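Local coordinates for protein alanine racemase (Corynebacterium glutamicum, PDB 2DY3) that is a pyridoxal-5'-phosphate-binding enzyme of the alanine racemase family, with a TIM-barrel-type N-terminal domain and a beta-rich C-terminal domain, at residues B[132-135]-B[136-139]; B[85-88]-B[89-92]; B[334-337]-B[338-342]. All coordinates share one frame; numbering follows the deposited sequence.

Contact 1. Residues B[132-135]-B[136-139]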
ATOM      1  N   VAL B 132      19.358 -21.025   9.144  1.00 21.83           N
ATOM      2  CA  VAL B 132      20.570 -21.575   9.735  1.00 22.76           C
ATOM      3  C   VAL B 132      21.537 -21.996   8.626  1.00 24.81           C
ATOM      4  O   VAL B 132      21.160 -22.743   7.719  1.00 23.81           O
ATOM      5  CB  VAL B 132      20.228 -22.807  10.612  1.00 23.87           C
ATOM      6  CG1 VAL B 132      21.458 -23.267  11.375  1.00 23.17           C
ATOM      7  CG2 VAL B 132      19.098 -22.459  11.577  1.00 24.86           C
ATOM      8  N   ASP B 133      22.775 -21.513   8.685  1.00 24.75           N
ATOM      9  CA  ASP B 133      23.750 -21.873   7.664  1.00 26.66           C
ATOM     10  C   ASP B 133      24.591 -23.071   8.075  1.00 26.68           C
ATOM     11  O   ASP B 133      24.635 -23.448   9.242  1.00 24.72           O
ATOM     12  CB  ASP B 133      24.660 -20.689   7.319  1.00 27.13           C
ATOM     13  CG  ASP B 133      25.492 -20.225   8.492  1.00 28.98           C
ATOM     14  OD1 ASP B 133      26.077 -21.077   9.194  1.00 33.03           O
ATOM     15  OD2 ASP B 133      25.574 -19.000   8.703  1.00 30.28           O
ATOM     16  N   GLU B 134      25.256 -23.658   7.086  1.00 29.99           N
ATOM     17  CA  GLU B 134      26.096 -24.843   7.252  1.00 32.09           C
ATOM     18  C   GLU B 134      26.929 -24.935   8.530  1.00 32.56           C
ATOM     19  O   GLU B 134      26.936 -25.974   9.194  1.00 32.25           O
ATOM     20  CB  GLU B 134      27.006 -24.978   6.029  1.00 35.55           C
ATOM     21  CG  GLU B 134      27.833 -26.250   5.983  1.00 39.83           C
ATOM     22  CD  GLU B 134      28.473 -26.460   4.622  1.00 43.57           C
ATOM     23  OE1 GLU B 134      27.735 -26.764   3.664  1.00 43.84           O
ATOM     24  OE2 GLU B 134      29.709 -26.308   4.503  1.00 47.18           O
ATOM     25  N   GLN B 135      27.634 -23.864   8.873  1.00 32.65           N
ATOM     26  CA  GLN B 135      28.466 -23.868  10.071  1.00 34.11           C
ATOM     27  C   GLN B 135      27.657 -24.008  11.362  1.00 32.62           C
ATOM     28  O   GLN B 135      28.193 -24.431  12.389  1.00 33.03           O
ATOM     29  CB  GLN B 135      29.309 -22.588  10.140  1.00 38.04           C
ATOM     30  CG  GLN B 135      30.290 -22.414   8.987  1.00 44.89           C
ATOM     31  CD  GLN B 135      31.262 -23.576   8.852  1.00 49.29           C
ATOM     32  OE1 GLN B 135      30.877 -24.691   8.487  1.00 51.57           O
ATOM     33  NE2 GLN B 135      32.533 -23.321   9.151  1.00 50.90           N
ATOM     34  N   GLU B 136      26.372 -23.668  11.305  1.00 28.77           N
ATOM     35  CA  GLU B 136      25.508 -23.741  12.480  1.00 27.21           C
ATOM     36  C   GLU B 136      24.657 -25.016  12.547  1.00 25.52           C
ATOM     37  O   GLU B 136      24.129 -25.354  13.607  1.00 22.91           O
ATOM     38  CB  GLU B 136      24.571 -22.523  12.516  1.00 28.39           C
ATOM     39  CG  GLU B 136      25.237 -21.196  12.169  1.00 28.34           C
ATOM     40  CD  GLU B 136      24.251 -20.041  12.052  1.00 30.40           C
ATOM     41  OE1 GLU B 136      23.263 -20.159  11.298  1.00 29.64           O
ATOM     42  OE2 GLU B 136      24.470 -19.004  12.710  1.00 31.21           O
ATOM     43  N   TRP B 137      24.527 -25.721  11.425  1.00 23.60           N
ATOM     44  CA  TRP B 137      23.707 -26.935  11.379  1.00 22.96           C
ATOM     45  C   TRP B 137      23.983 -27.917  12.511  1.00 23.47           C
ATOM     46  O   TRP B 137      23.065 -28.354  13.200  1.00 22.33           O
ATOM     47  CB  TRP B 137      23.884 -27.660  10.040  1.00 20.93           C
ATOM     48  CG  TRP B 137      23.464 -26.861   8.856  1.00 20.96           C
ATOM     49  CD1 TRP B 137      22.663 -25.757   8.854  1.00 20.14           C
ATOM     50  CD2 TRP B 137      23.782 -27.131   7.484  1.00 21.29           C
ATOM     51  NE1 TRP B 137      22.461 -25.323   7.564  1.00 21.46           N
ATOM     52  CE2 TRP B 137      23.138 -26.150   6.705  1.00 20.80           C
ATOM     53  CE3 TRP B 137      24.550 -28.110   6.839  1.00 22.13           C
ATOM     54  CZ2 TRP B 137      23.237 -26.115   5.312  1.00 18.98           C
ATOM     55  CZ3 TRP B 137      24.648 -28.075   5.456  1.00 19.85           C
ATOM     56  CH2 TRP B 137      23.994 -27.083   4.709  1.00 21.22           C
ATOM     57  N   GLU B 138      25.254 -28.262  12.695  1.00 25.47           N
ATOM     58  CA  GLU B 138      25.658 -29.198  13.738  1.00 27.35           C
ATOM     59  C   GLU B 138      25.069 -28.860  15.100  1.00 25.62           C
ATOM     60  O   GLU B 138      24.374 -29.678  15.707  1.00 24.00           O
ATOM     61  CB  GLU B 138      27.184 -29.235  13.857  1.00 29.44           C
ATOM     62  CG  GLU B 138      27.891 -29.929  12.710  1.00 35.26           C
ATOM     63  CD  GLU B 138      27.613 -31.415  12.670  1.00 37.44           C
ATOM     64  OE1 GLU B 138      28.207 -32.108  11.817  1.00 39.43           O
ATOM     65  OE2 GLU B 138      26.802 -31.892  13.490  1.00 38.78           O
ATOM     66  N   GLY B 139      25.370 -27.656  15.577  1.00 23.93           N
ATOM     67  CA  GLY B 139      24.884 -27.223  16.873  1.00 22.97           C
ATOM     68  C   GLY B 139      23.374 -27.207  17.001  1.00 23.41           C
ATOM     69  O   GLY B 139      22.826 -27.719  17.980  1.00 24.51           O
TER
HETATM   70  O   HOH W   1      27.321 -26.242  14.311  1.00 26.76           O
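The indole of Trp137 lies under the first turn of its own helix, with the backbone of Asp133 and Glu134 on one face. Glu134 CA stands over the five-membered ring in a CH-pi contact, 3.4 Å from its centroid, and Glu134 CG follows over the rim of the six-membered ring, 3.7 Å from Trp137 CZ3. At the edge, Trp137 NE1 donates to Val132 O at 2.9 Å; the oxygen lies in the ring plane, while the nitrogen sits well above the carbonyl plane. This bond and the backbone over the face together help fix the rotation of the indole, which also packs on Arg179, Ala180 and Leu183 of helix 169-186. The second pair of flat groups is the carboxylates of Asp133 and Glu136, stacked with planes 26° apart. They form a capping box: Asp133 N donates to Glu136 OE1 (3.0 Å, anti side), while Glu136 N donates mainly to Asp133 O at 2.7 Å and only weakly back to Asp133 OD1 at 3.4 Å, the second bond of the box. Asp133 CG sits between its backbone N and carbonyl carbon (chi1 63°), which turns the carboxylate back over the helix start. Val132 CG1 closes on Glu136 CB at 3.4 Å. The two acids come within 3.6 Å (Asp133 OD1 to Glu136 OE1), a repulsion that the N-H groups at the helix start probably offset, so both may well stay ionised.

Contact 2. Residues B[85-88]-B[89-92]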
ATOM      1  N   GLU B  85      12.097 -11.987  20.511  1.00 17.78           N
ATOM      2  CA  GLU B  85      11.665 -10.837  21.291  1.00 20.19           C
ATOM      3  C   GLU B  85      10.148 -10.662  21.229  1.00 20.14           C
ATOM      4  O   GLU B  85       9.564  -9.955  22.050  1.00 19.61           O
ATOM      5  CB  GLU B  85      12.362  -9.568  20.788  1.00 24.79           C
ATOM      6  CG  GLU B  85      13.897  -9.578  20.911  1.00 32.79           C
ATOM      7  CD  GLU B  85      14.588 -10.531  19.932  1.00 37.40           C
ATOM      8  OE1 GLU B  85      14.415 -11.760  20.060  1.00 41.29           O
ATOM      9  OE2 GLU B  85      15.312 -10.052  19.029  1.00 40.25           O
ATOM     10  N   GLN B  86       9.512 -11.299  20.251  1.00 17.56           N
ATOM     11  CA  GLN B  86       8.064 -11.203  20.117  1.00 17.24           C
ATOM     12  C   GLN B  86       7.406 -12.291  20.949  1.00 17.38           C
ATOM     13  O   GLN B  86       8.082 -13.176  21.469  1.00 18.88           O
ATOM     14  CB  GLN B  86       7.636 -11.389  18.663  1.00 16.83           C
ATOM     15  CG  GLN B  86       8.374 -10.526  17.664  1.00 17.86           C
ATOM     16  CD  GLN B  86       7.764 -10.633  16.289  1.00 18.58           C
ATOM     17  OE1 GLN B  86       6.827  -9.901  15.946  1.00 22.88           O
ATOM     18  NE2 GLN B  86       8.273 -11.564  15.495  1.00 12.85           N
ATOM     19  N   ASP B  87       6.086 -12.232  21.059  1.00 17.02           N
ATOM     20  CA  ASP B  87       5.342 -13.233  21.815  1.00 18.44           C
ATOM     21  C   ASP B  87       5.096 -14.454  20.919  1.00 18.83           C
ATOM     22  O   ASP B  87       3.960 -14.720  20.516  1.00 19.03           O
ATOM     23  CB  ASP B  87       4.003 -12.649  22.278  1.00 18.60           C
ATOM     24  CG  ASP B  87       3.245 -13.584  23.199  1.00 21.18           C
ATOM     25  OD1 ASP B  87       2.147 -13.210  23.653  1.00 23.95           O
ATOM     26  OD2 ASP B  87       3.748 -14.688  23.476  1.00 19.95           O
ATOM     27  N   PHE B  88       6.156 -15.193  20.605  1.00 16.29           N
ATOM     28  CA  PHE B  88       6.015 -16.365  19.754  1.00 16.22           C
ATOM     29  C   PHE B  88       5.278 -17.477  20.492  1.00 17.07           C
ATOM     30  O   PHE B  88       4.669 -18.344  19.870  1.00 18.07           O
ATOM     31  CB  PHE B  88       7.393 -16.847  19.273  1.00 15.87           C
ATOM     32  CG  PHE B  88       8.311 -17.280  20.377  1.00 15.52           C
ATOM     33  CD1 PHE B  88       8.287 -18.582  20.847  1.00 15.63           C
ATOM     34  CD2 PHE B  88       9.210 -16.388  20.938  1.00 16.50           C
ATOM     35  CE1 PHE B  88       9.145 -18.992  21.854  1.00 12.73           C
ATOM     36  CE2 PHE B  88      10.071 -16.791  21.950  1.00 15.96           C
ATOM     37  CZ  PHE B  88      10.034 -18.096  22.405  1.00 15.00           C
ATOM     38  N   ARG B  89       5.329 -17.435  21.822  1.00 18.06           N
ATOM     39  CA  ARG B  89       4.650 -18.420  22.654  1.00 17.59           C
ATOM     40  C   ARG B  89       3.161 -18.376  22.352  1.00 16.19           C
ATOM     41  O   ARG B  89       2.480 -19.401  22.386  1.00 19.01           O
ATOM     42  CB  ARG B  89       4.886 -18.126  24.147  1.00 18.35           C
ATOM     43  CG  ARG B  89       4.056 -18.993  25.102  1.00 18.18           C
ATOM     44  CD  ARG B  89       4.271 -20.478  24.843  1.00 19.00           C
ATOM     45  NE  ARG B  89       3.351 -21.309  25.615  1.00 20.85           N
ATOM     46  CZ  ARG B  89       3.516 -21.633  26.896  1.00 23.40           C
ATOM     47  NH1 ARG B  89       4.579 -21.203  27.567  1.00 20.24           N
ATOM     48  NH2 ARG B  89       2.612 -22.386  27.514  1.00 23.45           N
ATOM     49  N   ALA B  90       2.661 -17.182  22.058  1.00 16.95           N
ATOM     50  CA  ALA B  90       1.251 -16.996  21.732  1.00 17.04           C
ATOM     51  C   ALA B  90       0.902 -17.794  20.480  1.00 18.82           C
ATOM     52  O   ALA B  90      -0.214 -18.291  20.343  1.00 20.37           O
ATOM     53  CB  ALA B  90       0.955 -15.520  21.508  1.00 15.43           C
ATOM     54  N   ALA B  91       1.863 -17.914  19.568  1.00 17.29           N
ATOM     55  CA  ALA B  91       1.643 -18.655  18.333  1.00 17.56           C
ATOM     56  C   ALA B  91       1.648 -20.149  18.640  1.00 17.94           C
ATOM     57  O   ALA B  91       0.775 -20.895  18.180  1.00 17.68           O
ATOM     58  CB  ALA B  91       2.724 -18.319  17.321  1.00 19.77           C
ATOM     59  N   ILE B  92       2.638 -20.578  19.416  1.00 17.19           N
ATOM     60  CA  ILE B  92       2.740 -21.976  19.809  1.00 19.03           C
ATOM     61  C   ILE B  92       1.416 -22.424  20.428  1.00 20.21           C
ATOM     62  O   ILE B  92       0.913 -23.504  20.118  1.00 20.87           O
ATOM     63  CB  ILE B  92       3.856 -22.196  20.847  1.00 16.70           C
ATOM     64  CG1 ILE B  92       5.216 -21.847  20.240  1.00 18.72           C
ATOM     65  CG2 ILE B  92       3.845 -23.650  21.313  1.00 17.48           C
ATOM     66  CD1 ILE B  92       6.374 -21.941  21.223  1.00 14.47           C
TER
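Phe88 and Ile92 run out from the short helix 88-92 next to each other, one turn apart. The methyl Ile92 CD1 meets the phenyl ring at its edge, near the ring plane, 3.9 Å from Phe88 CD1. Phe88 holds its ring between its own backbone N and carbonyl carbon (chi1 62°), which swings it back over the start of the helix and brings Phe88 CD1 to 3.3 Å from Arg89 N. Both side chains rest on Leu98 of strand 97-100, and the ring also reaches Ala108 and Leu109 of helix 103-110 and meets Trp82 with planes at about 45°. Helix 88-92 connects two neighbouring strands, 76-81 and 97-100, of the parallel sheet in the TIM-barrel-type domain, packing its apolar side on the second. Asp87, centre of an inverse gamma turn, is the N-cap. Its CG lies anti to the backbone N (chi1 -174°), so that the carboxylate runs beside the helix start and Asp87 OD2 accepts from Ala90 N at 3.1 Å, with the nitrogen above the carboxylate plane. The same N-H also bonds Asp87 O at 3.2 Å, a shared donor with neither bond straight. Ala90 CB tucks against the acid, 3.4 Å from Asp87 OD1. Phe88 O accepts twice: Ile92 N approaches nearly straight in the carbonyl plane at 3.1 Å, whereas Ala91 N comes from above it. Arg89 bends away from the capping acid, and its NE forms a salt bridge with Asp93.

Contact 3. Residues B[334-337]-B[338-342]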
ATOM      1  N   ALA B 334      -2.209  -8.927 -15.103  1.00 18.39           N
ATOM      2  CA  ALA B 334      -1.196  -8.480 -14.157  1.00 18.54           C
ATOM      3  C   ALA B 334       0.229  -8.572 -14.689  1.00 17.67           C
ATOM      4  O   ALA B 334       1.053  -7.697 -14.427  1.00 18.89           O
ATOM      5  CB  ALA B 334      -1.328  -9.283 -12.860  1.00 17.22           C
ATOM      6  N   THR B 335       0.519  -9.636 -15.429  1.00 19.21           N
ATOM      7  CA  THR B 335       1.849  -9.839 -15.993  1.00 19.24           C
ATOM      8  C   THR B 335       2.174  -8.768 -17.036  1.00 19.28           C
ATOM      9  O   THR B 335       3.253  -8.178 -17.014  1.00 20.33           O
ATOM     10  CB  THR B 335       1.974 -11.252 -16.629  1.00 20.87           C
ATOM     11  OG1 THR B 335       1.652 -12.243 -15.645  1.00 21.76           O
ATOM     12  CG2 THR B 335       3.390 -11.506 -17.122  1.00 17.21           C
ATOM     13  N   ASP B 336       1.243  -8.515 -17.948  1.00 20.62           N
ATOM     14  CA  ASP B 336       1.447  -7.494 -18.974  1.00 19.48           C
ATOM     15  C   ASP B 336       1.678  -6.136 -18.311  1.00 19.91           C
ATOM     16  O   ASP B 336       2.613  -5.401 -18.660  1.00 18.59           O
ATOM     17  CB  ASP B 336       0.223  -7.398 -19.879  1.00 21.46           C
ATOM     18  CG  ASP B 336       0.351  -6.295 -20.910  1.00 23.16           C
ATOM     19  OD1 ASP B 336       1.010  -6.519 -21.943  1.00 25.36           O
ATOM     20  OD2 ASP B 336      -0.192  -5.194 -20.682  1.00 26.73           O
ATOM     21  N   PHE B 337       0.811  -5.807 -17.355  1.00 16.51           N
ATOM     22  CA  PHE B 337       0.908  -4.545 -16.636  1.00 17.55           C
ATOM     23  C   PHE B 337       2.254  -4.480 -15.921  1.00 18.33           C
ATOM     24  O   PHE B 337       2.906  -3.437 -15.898  1.00 16.45           O
ATOM     25  CB  PHE B 337      -0.234  -4.431 -15.617  1.00 17.95           C
ATOM     26  CG  PHE B 337      -0.298  -3.104 -14.918  1.00 16.03           C
ATOM     27  CD1 PHE B 337      -0.132  -3.017 -13.547  1.00 18.09           C
ATOM     28  CD2 PHE B 337      -0.521  -1.941 -15.632  1.00 16.21           C
ATOM     29  CE1 PHE B 337      -0.186  -1.794 -12.903  1.00 15.67           C
ATOM     30  CE2 PHE B 337      -0.577  -0.715 -14.992  1.00 17.37           C
ATOM     31  CZ  PHE B 337      -0.409  -0.643 -13.629  1.00 16.17           C
ATOM     32  N   ALA B 338       2.664  -5.610 -15.347  1.00 19.29           N
ATOM     33  CA  ALA B 338       3.935  -5.698 -14.637  1.00 21.31           C
ATOM     34  C   ALA B 338       5.097  -5.344 -15.554  1.00 23.78           C
ATOM     35  O   ALA B 338       5.931  -4.508 -15.209  1.00 23.99           O
ATOM     36  CB  ALA B 338       4.129  -7.102 -14.076  1.00 18.42           C
ATOM     37  N   GLU B 339       5.156  -5.984 -16.720  1.00 26.41           N
ATOM     38  CA  GLU B 339       6.243  -5.715 -17.651  1.00 29.12           C
ATOM     39  C   GLU B 339       6.213  -4.285 -18.187  1.00 28.39           C
ATOM     40  O   GLU B 339       7.263  -3.712 -18.478  1.00 28.14           O
ATOM     41  CB  GLU B 339       6.248  -6.744 -18.792  1.00 32.90           C
ATOM     42  CG  GLU B 339       4.884  -7.184 -19.290  1.00 40.87           C
ATOM     43  CD  GLU B 339       4.967  -8.367 -20.249  1.00 44.86           C
ATOM     44  OE1 GLU B 339       3.919  -8.768 -20.800  1.00 46.87           O
ATOM     45  OE2 GLU B 339       6.081  -8.899 -20.451  1.00 47.81           O
ATOM     46  N   ARG B 340       5.021  -3.704 -18.307  1.00 27.75           N
ATOM     47  CA  ARG B 340       4.903  -2.325 -18.777  1.00 28.06           C
ATOM     48  C   ARG B 340       5.537  -1.427 -17.722  1.00 27.59           C
ATOM     49  O   ARG B 340       6.113  -0.386 -18.040  1.00 26.33           O
ATOM     50  CB  ARG B 340       3.430  -1.930 -18.961  1.00 31.48           C
ATOM     51  CG  ARG B 340       2.728  -2.579 -20.155  1.00 35.40           C
ATOM     52  CD  ARG B 340       3.110  -1.917 -21.472  1.00 39.22           C
ATOM     53  NE  ARG B 340       2.744  -2.737 -22.629  1.00 43.67           N
ATOM     54  CZ  ARG B 340       1.504  -3.117 -22.932  1.00 44.72           C
ATOM     55  NH1 ARG B 340       0.484  -2.755 -22.166  1.00 44.89           N
ATOM     56  NH2 ARG B 340       1.283  -3.867 -24.004  1.00 44.57           N
ATOM     57  N   LEU B 341       5.434  -1.846 -16.462  1.00 26.61           N
ATOM     58  CA  LEU B 341       5.988  -1.085 -15.345  1.00 26.15           C
ATOM     59  C   LEU B 341       7.399  -1.524 -14.970  1.00 24.97           C
ATOM     60  O   LEU B 341       7.927  -1.116 -13.938  1.00 24.90           O
ATOM     61  CB  LEU B 341       5.068  -1.190 -14.124  1.00 26.05           C
ATOM     62  CG  LEU B 341       3.963  -0.130 -14.050  1.00 28.10           C
ATOM     63  CD1 LEU B 341       3.240  -0.049 -15.387  1.00 29.18           C
ATOM     64  CD2 LEU B 341       2.993  -0.461 -12.926  1.00 27.15           C
ATOM     65  N   ASP B 342       8.004  -2.354 -15.812  1.00 26.01           N
ATOM     66  CA  ASP B 342       9.361  -2.828 -15.574  1.00 26.67           C
ATOM     67  C   ASP B 342       9.488  -3.487 -14.197  1.00 25.74           C
ATOM     68  O   ASP B 342      10.425  -3.217 -13.453  1.00 25.20           O
ATOM     69  CB  ASP B 342      10.345  -1.650 -15.720  1.00 28.96           C
ATOM     70  CG  ASP B 342      11.795  -2.042 -15.464  1.00 30.65           C
ATOM     71  OD1 ASP B 342      12.238  -3.108 -15.940  1.00 31.99           O
ATOM     72  OD2 ASP B 342      12.505  -1.263 -14.792  1.00 33.84           O
TER
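Successive i to i+4 bonds carry the backbone through helix 334-340, from Ala338 N to Ala334 O up to Leu341 N to Phe337 O, with Leu341 the first residue to leave helical angles. Phe337 and Leu341 pair one turn apart on the buried side. Leu341 CD1 stands over one face of the phenyl ring, 4.2 Å from its centroid and displaced toward the rim, while Leu341 CD2 presses on Phe337 CE1 at 3.4 Å. Phe287 meets the same ring edge-to-face. On the outer side Asp336 and Arg340 form a salt bridge, Asp336 OD2 to Arg340 NH1 at 2.9 Å. The bend of the arginine chain at chi2 (-77°) brings the guanidinium back so that one of its faces is turned to the carboxylate; their planes are nearly perpendicular, and no N-H points at OD2, leaving attraction between charges alone. Glu339 CG lies 3.0 Å from Asp336 O, and Glu339 OE1 is 3.9 Å from Asp336 OD1; Arg340 probably tempers this repulsion. The helix ends in a Schellman motif, with Asp342 as the positive-phi C-prime residue, Asp342 N bonded to Glu339 O at 3.1 Å and Ala338 O taking the N-H of the residue after it.

How the contacts relate
From the N terminus, contact 2 comes first: residues 85-92 turn from the loop after strand 76-81 into helix 88-92, ahead of strand 97-100. Contact 1 follows at the start of helix 134-146, the crossover between strands 117-122 and 150-156 of the same parallel sheet; its centre is 24 Å from that of contact 2. Contact 3 lies in the C-terminal domain, on the far side of the chain's centre from contact 2, where helix 334-340 leads toward helix 345-350. The three follow in series, neither nesting nor crossing; each is local to one helix and closes no long loop: two helix starts, then a helix with its C-terminal end. All three have residues that meet the second subunit.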